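PDB 3D00: tungsten formylmethanofuran dehydrogenase subunit E from Syntrophus aciditrophicus, which is of unconfirmed function but binds zinc through a C-terminal treble-clef finger and belongs to a family implicated in microbial methanogenesis. Local coordinates for residues Ile53-Thr58 with Leu80-Phe85; Leu84-Leu89 with Gly97-Leu102; Val30-Phe35 with Pro140-Leu145; Asn6-Ser11 with Met36-Val41. All coordinates share one frame; numbering follows the deposited sequence.

Interaction 1: residues Ile53-Thr58 with Leu80-Phe85; sequences ICETRT and LPMGLF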
# COMPACT_ATOMS: atom_id res chain seq x y z
N ILE A 53 3.43 5.86 -9.23
CA ILE A 53 3.71 4.45 -9.51
C ILE A 53 5.04 4.08 -8.88
O ILE A 53 6.04 4.78 -9.12
CB ILE A 53 3.83 4.14 -11.03
CG1 ILE A 53 2.48 4.06 -11.70
CG2 ILE A 53 4.50 2.78 -11.28
CD1 ILE A 53 2.52 4.69 -13.00
N CYS A 54 5.06 3.03 -8.05
CA CYS A 54 6.32 2.42 -7.58
C CYS A 54 6.54 1.13 -8.31
O CYS A 54 5.61 0.37 -8.43
CB CYS A 54 6.27 2.09 -6.11
SG CYS A 54 6.26 3.53 -5.12
N GLU A 55 7.77 0.88 -8.76
CA GLU A 55 8.11 -0.29 -9.53
C GLU A 55 8.72 -1.37 -8.68
O GLU A 55 9.22 -2.37 -9.20
CB GLU A 55 9.03 0.09 -10.67
CG GLU A 55 8.53 1.29 -11.39
CD GLU A 55 9.30 1.66 -12.62
OE1 GLU A 55 10.16 0.92 -13.11
OE2 GLU A 55 8.98 2.75 -13.11
N THR A 56 8.69 -1.17 -7.38
CA THR A 56 9.02 -2.21 -6.42
C THR A 56 8.03 -2.10 -5.26
O THR A 56 7.54 -1.02 -4.97
CB THR A 56 10.50 -2.11 -5.92
OG1 THR A 56 10.72 -3.18 -5.01
CG2 THR A 56 10.82 -0.78 -5.17
N ARG A 57 7.75 -3.22 -4.60
CA ARG A 57 6.95 -3.22 -3.39
C ARG A 57 7.74 -2.92 -2.11
O ARG A 57 7.17 -2.54 -1.11
CB ARG A 57 6.11 -4.49 -3.29
CG ARG A 57 6.82 -5.78 -3.10
CD ARG A 57 5.77 -6.91 -3.08
N THR A 58 9.06 -2.99 -2.18
CA THR A 58 9.90 -2.84 -1.01
C THR A 58 10.19 -1.38 -0.71
O THR A 58 10.82 -0.71 -1.49
CB THR A 58 11.22 -3.60 -1.22
OG1 THR A 58 10.92 -4.89 -1.79
CG2 THR A 58 11.98 -3.76 0.06
N LEU A 80 3.68 -1.61 -9.11
CA LEU A 80 3.97 -2.66 -10.08
C LEU A 80 5.17 -3.37 -9.50
O LEU A 80 6.25 -2.83 -9.44
CB LEU A 80 4.30 -2.06 -11.43
CG LEU A 80 3.17 -1.18 -11.98
CD1 LEU A 80 3.69 -0.45 -13.20
CD2 LEU A 80 1.92 -1.99 -12.37
N PRO A 81 4.99 -4.61 -9.01
CA PRO A 81 6.11 -5.31 -8.40
C PRO A 81 7.12 -5.85 -9.41
O PRO A 81 7.15 -7.05 -9.70
CB PRO A 81 5.43 -6.42 -7.62
CG PRO A 81 4.25 -6.74 -8.47
CD PRO A 81 3.75 -5.41 -8.96
N MSE A 82 7.96 -4.97 -9.95
CA MSE A 82 8.93 -5.36 -10.97
C MSE A 82 10.36 -5.40 -10.44
O MSE A 82 11.27 -5.64 -11.19
CB MSE A 82 8.82 -4.43 -12.16
CG MSE A 82 7.48 -4.53 -12.79
SE MSE A 82 7.28 -3.44 -14.34
CE MSE A 82 7.58 -1.76 -13.51
N GLY A 83 10.56 -5.17 -9.14
CA GLY A 83 11.88 -5.23 -8.52
C GLY A 83 12.83 -4.10 -8.88
O GLY A 83 14.02 -4.20 -8.62
N LEU A 84 12.28 -3.02 -9.44
CA LEU A 84 13.05 -1.88 -9.88
C LEU A 84 12.84 -0.75 -8.87
O LEU A 84 11.73 -0.41 -8.52
CB LEU A 84 12.62 -1.42 -11.27
CG LEU A 84 12.88 -2.44 -12.38
CD1 LEU A 84 12.26 -1.96 -13.68
CD2 LEU A 84 14.39 -2.71 -12.56
N PHE A 85 13.94 -0.22 -8.37
CA PHE A 85 13.91 0.85 -7.36
C PHE A 85 13.70 2.18 -8.09
O PHE A 85 14.62 2.93 -8.33
CB PHE A 85 15.20 0.86 -6.51
CG PHE A 85 15.01 1.44 -5.14
CD1 PHE A 85 14.32 0.73 -4.18
CD2 PHE A 85 15.51 2.68 -4.82
CE1 PHE A 85 14.11 1.26 -2.91
CE2 PHE A 85 15.31 3.22 -3.54
CZ PHE A 85 14.61 2.51 -2.60
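Two parallel neighbours of the sheet, strands 50-54 and 77-79, end here, and loop 80-85 curls round the carbonyl of Glu55. At the exit Leu80 N gives a hydrogen bond of 2.8 Å to Cys54 O, almost in line with its C=O. Glu55 O is then gripped twice, by Met82 N at 3.0 Å and Leu84 N at 3.1 Å; the two donors stand over opposite faces of the carbonyl plane, each 50° out of it. Selenomethionine Met82, bent at chi3 (-61°), brings CE within 3.7 Å of Glu55 CB, while Leu84 CD1 comes to 3.6 Å from Glu55 OE1. The carboxylate has stronger partners: OE1 makes a salt bridge to Arg99, OE2 a hydrogen bond to Tyr190 of the second subunit. Ile53 CG2 touches Leu80 CD1 at 3.8 Å. Thr56 OG1 lies anti to its own N (chi1 -179°) and accepts Thr58 N at 3.3 Å in an ST turn, leaving CG2 to meet Phe85 CD1 at 3.9 Å. An alanine in place of Thr56 would lose both branches, so that Thr58 N is likely to be left without its acceptor and a gap opened beside the Phe85 ring. That ring also leans on Ile32 and Met36 of helix 28-42 and on Leu60 of helix 60-67, while Ile53 and Glu55 pair by backbone bonds with strand 86-91.

Interaction 2: residues Leu84-Leu89 with Gly97-Leu102; sequences LFAVSL and GVRVFL
Arg99 has CG anti to its backbone N (chi1 -176°) and stays extended out to NE, which carries its guanidinium obliquely across to the neighbouring strand; there Ala86 CB sits over one face, 3.4 Å from Arg99 NH2. Leu84 CD1 comes to the edge of the same group. The polar ends are held from outside the pair: NH2 by a salt bridge to Glu55, NH1 by one to Glu171 of the second subunit. Replacing Arg99 by a leucine removes the guanidinium, and would probably leave those two carboxylates without this counter-charge and Ala86 CB without its flat cover. At this same end, Phe85 CG lies trans to the backbone N (chi1 -154°), which directs the ring toward Leu102; Phe85 CD2 meets Leu102 CD1 at 3.8 Å, the methyl lying near the ring plane. Ala86 CB and Phe101 CB touch at 3.9 Å. From Ala86 toward the hairpin turn the backbones pair. Val87 and Val100 form one hydrogen-bonded pair, with Val100 N to Val87 O at 2.8 Å and Val87 N to Val100 O at 3.0 Å; Leu89 and Val98 form the next. Ser88 faces Arg99 in the non-hydrogen-bonded pair between them. Val98, Val100 and Leu89 point to the opposite face of the sheet, where helix 28-42 packs on them through Ala40 and, for Leu89, Val41. This is an antiparallel beta hairpin in the middle of the mixed sheet of the alpha+beta core, one face covered by a helix and the other met by the partner subunit.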
# COMPACT_ATOMS: atom_id res chain seq x y z
N LEU A 84 12.28 -3.02 -9.44
CA LEU A 84 13.05 -1.88 -9.88
C LEU A 84 12.84 -0.75 -8.87
O LEU A 84 11.73 -0.41 -8.52
CB LEU A 84 12.62 -1.42 -11.27
CG LEU A 84 12.88 -2.44 -12.38
CD1 LEU A 84 12.26 -1.96 -13.68
CD2 LEU A 84 14.39 -2.71 -12.56
N PHE A 85 13.94 -0.22 -8.37
CA PHE A 85 13.91 0.85 -7.36
C PHE A 85 13.70 2.18 -8.09
O PHE A 85 14.62 2.93 -8.33
CB PHE A 85 15.20 0.86 -6.51
CG PHE A 85 15.01 1.44 -5.14
CD1 PHE A 85 14.32 0.73 -4.18
CD2 PHE A 85 15.51 2.68 -4.82
CE1 PHE A 85 14.11 1.26 -2.91
CE2 PHE A 85 15.31 3.22 -3.54
CZ PHE A 85 14.61 2.51 -2.60
N ALA A 86 12.44 2.42 -8.43
CA ALA A 86 12.05 3.58 -9.21
C ALA A 86 10.62 3.99 -8.83
O ALA A 86 9.78 3.17 -8.44
CB ALA A 86 12.12 3.25 -10.67
N VAL A 87 10.36 5.29 -8.89
CA VAL A 87 9.02 5.82 -8.68
C VAL A 87 8.77 6.82 -9.79
O VAL A 87 9.69 7.49 -10.21
CB VAL A 87 8.90 6.55 -7.28
CG1 VAL A 87 10.06 7.58 -7.10
CG2 VAL A 87 7.51 7.25 -7.12
N SER A 88 7.54 6.87 -10.29
CA SER A 88 7.10 7.95 -11.14
C SER A 88 5.92 8.64 -10.51
O SER A 88 5.07 7.99 -9.84
CB SER A 88 6.75 7.47 -12.55
OG SER A 88 5.60 6.67 -12.53
N LEU A 89 5.88 9.96 -10.69
CA LEU A 89 4.74 10.80 -10.35
C LEU A 89 4.23 11.35 -11.68
O LEU A 89 5.02 11.77 -12.50
CB LEU A 89 5.17 11.91 -9.39
CG LEU A 89 5.74 11.43 -8.04
CD1 LEU A 89 5.99 12.61 -7.19
CD2 LEU A 89 4.85 10.45 -7.30
N GLY A 97 4.56 12.57 -16.86
CA GLY A 97 5.21 12.64 -15.54
C GLY A 97 6.71 12.48 -15.57
O GLY A 97 7.34 12.62 -16.60
N VAL A 98 7.27 12.15 -14.41
CA VAL A 98 8.70 12.01 -14.25
C VAL A 98 8.98 10.75 -13.49
O VAL A 98 8.30 10.46 -12.54
CB VAL A 98 9.35 13.24 -13.54
CG1 VAL A 98 9.10 14.46 -14.34
CG2 VAL A 98 8.79 13.46 -12.17
N ARG A 99 9.99 10.01 -13.94
CA ARG A 99 10.44 8.82 -13.27
C ARG A 99 11.78 9.09 -12.66
O ARG A 99 12.66 9.69 -13.31
CB ARG A 99 10.59 7.71 -14.27
CG ARG A 99 10.97 6.39 -13.67
CD ARG A 99 11.05 5.41 -14.84
NE ARG A 99 11.29 4.06 -14.39
CZ ARG A 99 12.46 3.47 -14.40
NH1 ARG A 99 13.51 4.11 -14.85
NH2 ARG A 99 12.57 2.24 -13.91
N VAL A 100 11.95 8.61 -11.42
CA VAL A 100 13.18 8.77 -10.68
C VAL A 100 13.66 7.41 -10.26
O VAL A 100 12.89 6.59 -9.78
CB VAL A 100 13.02 9.68 -9.42
CG1 VAL A 100 14.39 9.87 -8.78
CG2 VAL A 100 12.39 10.99 -9.78
N PHE A 101 14.95 7.21 -10.43
CA PHE A 101 15.58 5.98 -10.09
C PHE A 101 17.04 6.22 -9.66
O PHE A 101 17.58 7.33 -9.78
CB PHE A 101 15.48 5.03 -11.29
CG PHE A 101 16.13 5.53 -12.57
CD1 PHE A 101 15.49 6.42 -13.39
CD2 PHE A 101 17.36 5.06 -12.97
CE1 PHE A 101 16.07 6.84 -14.57
CE2 PHE A 101 17.96 5.47 -14.16
CZ PHE A 101 17.30 6.36 -14.95
N LEU A 102 17.66 5.16 -9.15
CA LEU A 102 19.05 5.22 -8.71
C LEU A 102 20.01 5.00 -9.89
O LEU A 102 19.80 4.13 -10.73
CB LEU A 102 19.31 4.21 -7.59
CG LEU A 102 19.12 4.72 -6.15
CD1 LEU A 102 17.81 5.42 -6.09
CD2 LEU A 102 19.21 3.57 -5.11

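Interaction 3: residues Val30-Phe35 with Pro140-Leu145; sequences VLIGGF and PDILEL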
# COMPACT_ATOMS: atom_id res chain seq x y z
N VAL A 30 13.51 3.62 2.29
CA VAL A 30 12.50 4.66 2.52
C VAL A 30 13.17 6.02 2.68
O VAL A 30 12.63 7.02 2.29
CB VAL A 30 11.64 4.35 3.75
CG1 VAL A 30 10.48 5.33 3.83
CG2 VAL A 30 11.12 2.95 3.64
N LEU A 31 14.37 6.04 3.25
CA LEU A 31 15.20 7.26 3.30
C LEU A 31 15.58 7.72 1.87
O LEU A 31 15.31 8.88 1.46
CB LEU A 31 16.46 7.00 4.17
CG LEU A 31 16.26 6.76 5.67
CD1 LEU A 31 17.54 6.32 6.36
CD2 LEU A 31 15.74 8.01 6.29
N ILE A 32 16.16 6.81 1.09
CA ILE A 32 16.51 7.13 -0.28
C ILE A 32 15.22 7.54 -1.01
O ILE A 32 15.20 8.53 -1.70
CB ILE A 32 17.27 5.99 -0.98
CG1 ILE A 32 18.63 5.76 -0.29
CG2 ILE A 32 17.51 6.35 -2.45
CD1 ILE A 32 19.36 4.53 -0.82
N GLY A 33 14.15 6.77 -0.80
CA GLY A 33 12.83 7.02 -1.32
C GLY A 33 12.35 8.42 -1.11
O GLY A 33 11.72 8.96 -2.00
N GLY A 34 12.62 8.99 0.07
CA GLY A 34 12.34 10.41 0.34
C GLY A 34 13.00 11.40 -0.60
O GLY A 34 12.40 12.44 -0.98
N PHE A 35 14.26 11.14 -0.91
CA PHE A 35 14.98 11.99 -1.83
C PHE A 35 14.39 11.84 -3.18
O PHE A 35 14.35 12.78 -3.93
CB PHE A 35 16.46 11.65 -1.83
CG PHE A 35 17.16 12.12 -0.61
CD1 PHE A 35 17.30 13.48 -0.36
CD2 PHE A 35 17.74 11.22 0.27
CE1 PHE A 35 17.95 13.92 0.75
CE2 PHE A 35 18.40 11.65 1.38
CZ PHE A 35 18.50 12.99 1.63
N PRO A 140 20.20 13.65 -3.15
CA PRO A 140 19.76 13.29 -4.51
C PRO A 140 20.90 13.03 -5.53
O PRO A 140 20.60 12.75 -6.66
CB PRO A 140 18.97 14.52 -4.94
CG PRO A 140 19.75 15.64 -4.30
CD PRO A 140 20.12 15.10 -2.93
N ASP A 141 22.17 13.14 -5.14
CA ASP A 141 23.30 12.95 -6.09
C ASP A 141 23.37 11.55 -6.73
O ASP A 141 23.94 11.37 -7.81
CB ASP A 141 24.64 13.29 -5.42
CG ASP A 141 24.70 14.71 -4.82
OD1 ASP A 141 23.83 15.55 -5.12
OD2 ASP A 141 25.63 15.00 -4.03
N ILE A 142 22.78 10.56 -6.08
CA ILE A 142 22.75 9.21 -6.63
C ILE A 142 21.51 8.91 -7.47
O ILE A 142 21.30 7.78 -7.91
CB ILE A 142 22.89 8.20 -5.51
CG1 ILE A 142 21.82 8.42 -4.43
CG2 ILE A 142 24.30 8.32 -4.91
CD1 ILE A 142 21.58 7.20 -3.53
N LEU A 143 20.72 9.94 -7.74
CA LEU A 143 19.45 9.79 -8.46
C LEU A 143 19.51 10.28 -9.92
O LEU A 143 20.29 11.16 -10.24
CB LEU A 143 18.37 10.53 -7.68
CG LEU A 143 18.21 10.08 -6.23
CD1 LEU A 143 17.10 10.88 -5.57
CD2 LEU A 143 17.94 8.61 -6.14
N GLU A 144 18.73 9.66 -10.80
CA GLU A 144 18.52 10.16 -12.16
C GLU A 144 17.02 10.30 -12.42
O GLU A 144 16.22 9.60 -11.86
CB GLU A 144 19.15 9.25 -13.23
CG GLU A 144 19.34 9.90 -14.63
CD GLU A 144 19.89 11.36 -14.61
OE1 GLU A 144 19.10 12.35 -14.47
OE2 GLU A 144 21.13 11.55 -14.72
N LEU A 145 16.69 11.20 -13.32
CA LEU A 145 15.31 11.60 -13.60
C LEU A 145 15.08 11.42 -15.08
O LEU A 145 15.98 11.66 -15.89
CB LEU A 145 15.20 13.08 -13.31
CG LEU A 145 14.34 13.81 -12.31
CD1 LEU A 145 14.69 15.30 -12.52
CD2 LEU A 145 12.90 13.55 -12.54
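Apolar packing joins Phe35 and Ile32 of helix 28-42 to Pro140, Ile142 and Leu143, in and just before the start of strand 143-149. Leu143 does most to bridge the two: its CD1 lies 3.9 Å from Phe35 CB, and its other methyl, CD2, reaches Ile32 CG2 at 4.3 Å. Ile32 CG2 is shared, for Ile142 CD1 also approaches it at 4.3 Å; this methyl meets two successive branched side chains. The Phe35 side chain leaves the helix with CG anti to its own carbonyl carbon (chi1 -74°), and its ring turns obliquely to the proline, CD1 standing 4.1 Å from Pro140 CD. Mixed contacts are fewer. Leu143 CD1 comes to 3.7 Å from Phe35 O, so the leucine methyl rests against helix backbone as well as side chain, and Phe35 CD1 lies 4.0 Å from Pro140 N. The two segments exchange no hydrogen bonds; within the second, Leu143 N is bonded to Pro140 O at 3.0 Å, which folds the chain into a tight turn and presents both Ile142 and Leu143 to the helix. Backbone bonds pair Ile142 with Asp103 and Glu144 with Phe101. Farther along, Glu144 bends back so that its OE1 takes Leu145 N, away from the interface. Leu102 of strand 96-102 touches both Ile32 and Leu143, and Met36 and Leu39 extend the leucine's cover along the helix. The result is an apolar seam where a helix packs on the start of the sheet's last strand within this chain, helix-on-sheet packing that belongs to the alpha+beta core of the FmdE family.

Interaction 4: residues Asn6-Ser11 with Met36-Val41; sequences NILSYS and MVDLAV
A type II' turn from Ile7 to Tyr10 brings Leu8 up to helix 28-42, with Leu8 CA 5.5 Å from Asp38 CA. The turn is pinned by bonds in both directions between its ends, Ile7 N to Tyr10 O at 2.7 Å and Tyr10 N to Ile7 O at 2.9 Å. Leu8 takes the second position with a positive phi, and its N-H is turned outward to the helix. Asp38 meets it: with CG placed trans to its backbone N (chi1 177°), the carboxylate reaches out and OD1 accepts Leu8 N at 2.9 Å. The N-H comes in on the anti side of that oxygen, 29° out of the carboxylate plane, and the bond is bent to 150°. Asp38 OD2 has a long, weak ion pair with Lys42, one helical turn on. Beside the polar bond, Leu8 sends CD2 across the Val41 side chain at about a right angle, 3.8 Å from both Val41 CB and CG1. Leu8 also touches Leu67 of helix 60-67, which Ile7 and Tyr10 reach too, and these last two pack on helix 12-23 as well. Just beyond, Ser11 caps helix 12-23 through its OG. Chemically, a carboxylate oxygen, probably charged, takes an amide that the turn does not use, with a leucine methyl close beside it; a single polar bond with one apolar contact thus ties the N-terminal turn to the surface of helix 28-42.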
# COMPACT_ATOMS: atom_id res chain seq x y z
N ASN A 6 16.49 18.78 3.66
CA ASN A 6 15.02 18.73 3.66
C ASN A 6 14.35 17.80 2.61
O ASN A 6 14.81 17.63 1.47
CB ASN A 6 14.46 20.15 3.61
CG ASN A 6 14.94 20.98 4.78
OD1 ASN A 6 15.83 20.55 5.51
ND2 ASN A 6 14.35 22.15 4.97
N ILE A 7 13.26 17.17 3.04
CA ILE A 7 12.46 16.27 2.19
C ILE A 7 11.05 16.83 2.15
O ILE A 7 10.35 16.82 3.16
CB ILE A 7 12.51 14.85 2.72
CG1 ILE A 7 13.91 14.28 2.41
CG2 ILE A 7 11.42 13.99 2.06
CD1 ILE A 7 14.35 13.23 3.36
N LEU A 8 10.69 17.35 0.98
CA LEU A 8 9.56 18.27 0.83
C LEU A 8 9.59 19.32 1.98
O LEU A 8 10.57 20.05 2.10
CB LEU A 8 8.23 17.50 0.70
CG LEU A 8 8.06 16.55 -0.51
CD1 LEU A 8 6.77 15.87 -0.42
CD2 LEU A 8 8.14 17.29 -1.84
N SER A 9 8.55 19.34 2.83
CA SER A 9 8.40 20.30 3.94
C SER A 9 9.14 19.87 5.21
O SER A 9 9.26 20.65 6.15
CB SER A 9 6.91 20.48 4.29
OG SER A 9 6.41 19.37 5.05
N TYR A 10 9.60 18.62 5.25
CA TYR A 10 10.30 18.10 6.43
C TYR A 10 11.83 18.29 6.37
O TYR A 10 12.44 18.32 5.30
CB TYR A 10 9.99 16.60 6.64
CG TYR A 10 8.54 16.20 6.79
CD1 TYR A 10 7.80 16.55 7.91
CD2 TYR A 10 7.93 15.40 5.84
CE1 TYR A 10 6.48 16.14 8.05
CE2 TYR A 10 6.62 15.01 5.96
CZ TYR A 10 5.89 15.37 7.07
OH TYR A 10 4.59 14.93 7.17
N SER A 11 12.44 18.44 7.54
CA SER A 11 13.87 18.31 7.70
C SER A 11 14.18 16.84 7.61
O SER A 11 13.29 16.01 7.75
CB SER A 11 14.32 18.88 9.06
OG SER A 11 13.73 18.15 10.14
N MSE A 36 13.97 10.64 -3.53
CA MSE A 36 13.39 10.41 -4.83
C MSE A 36 12.06 11.10 -5.05
O MSE A 36 11.83 11.74 -6.07
CB MSE A 36 13.26 8.91 -5.10
CG MSE A 36 14.59 8.23 -5.23
SE MSE A 36 14.41 6.28 -5.07
CE MSE A 36 13.78 5.85 -6.74
N VAL A 37 11.18 10.99 -4.08
CA VAL A 37 9.87 11.61 -4.15
C VAL A 37 10.01 13.13 -4.12
O VAL A 37 9.31 13.82 -4.86
CB VAL A 37 8.95 11.12 -3.01
CG1 VAL A 37 7.65 11.98 -2.90
CG2 VAL A 37 8.65 9.66 -3.19
N ASP A 38 10.92 13.64 -3.29
CA ASP A 38 11.23 15.05 -3.29
C ASP A 38 11.71 15.58 -4.65
O ASP A 38 11.23 16.61 -5.11
CB ASP A 38 12.28 15.35 -2.21
CG ASP A 38 12.72 16.79 -2.19
OD1 ASP A 38 12.06 17.63 -1.54
OD2 ASP A 38 13.76 17.06 -2.80
N LEU A 39 12.66 14.90 -5.30
CA LEU A 39 13.13 15.32 -6.64
C LEU A 39 11.98 15.24 -7.68
O LEU A 39 11.83 16.12 -8.54
CB LEU A 39 14.32 14.45 -7.06
CG LEU A 39 14.97 14.67 -8.45
CD1 LEU A 39 15.45 16.08 -8.49
CD2 LEU A 39 16.13 13.68 -8.77
N ALA A 40 11.20 14.16 -7.60
CA ALA A 40 10.07 13.92 -8.50
C ALA A 40 9.05 15.08 -8.38
O ALA A 40 8.72 15.73 -9.38
CB ALA A 40 9.42 12.59 -8.18
N VAL A 41 8.61 15.39 -7.15
CA VAL A 41 7.63 16.48 -6.93
C VAL A 41 8.18 17.81 -7.43
O VAL A 41 7.46 18.57 -8.03
CB VAL A 41 7.19 16.63 -5.42
CG1 VAL A 41 6.49 17.95 -5.18
CG2 VAL A 41 6.36 15.47 -4.97

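Overall arrangement
All four contacts lie away from the zinc site, and interactions 1 to 3 within the alpha+beta core. Interactions 1 and 2, with centres about 9 Å apart, share Leu84 and Phe85: the chain runs from the loop of interaction 1 directly into the hairpin of interaction 2. Interaction 3 adds the neighbouring strand 143-149, its centre about 9 Å from that of interaction 2. Interactions 3 and 4 use successive stretches of helix 28-42, whose Met36 also packs on interactions 1 and 2. Interaction 4 closes before interactions 1 and 2, whereas interaction 3 spans both. Together they build one sheet with helix 28-42 packed on one face and the second subunit meeting the other.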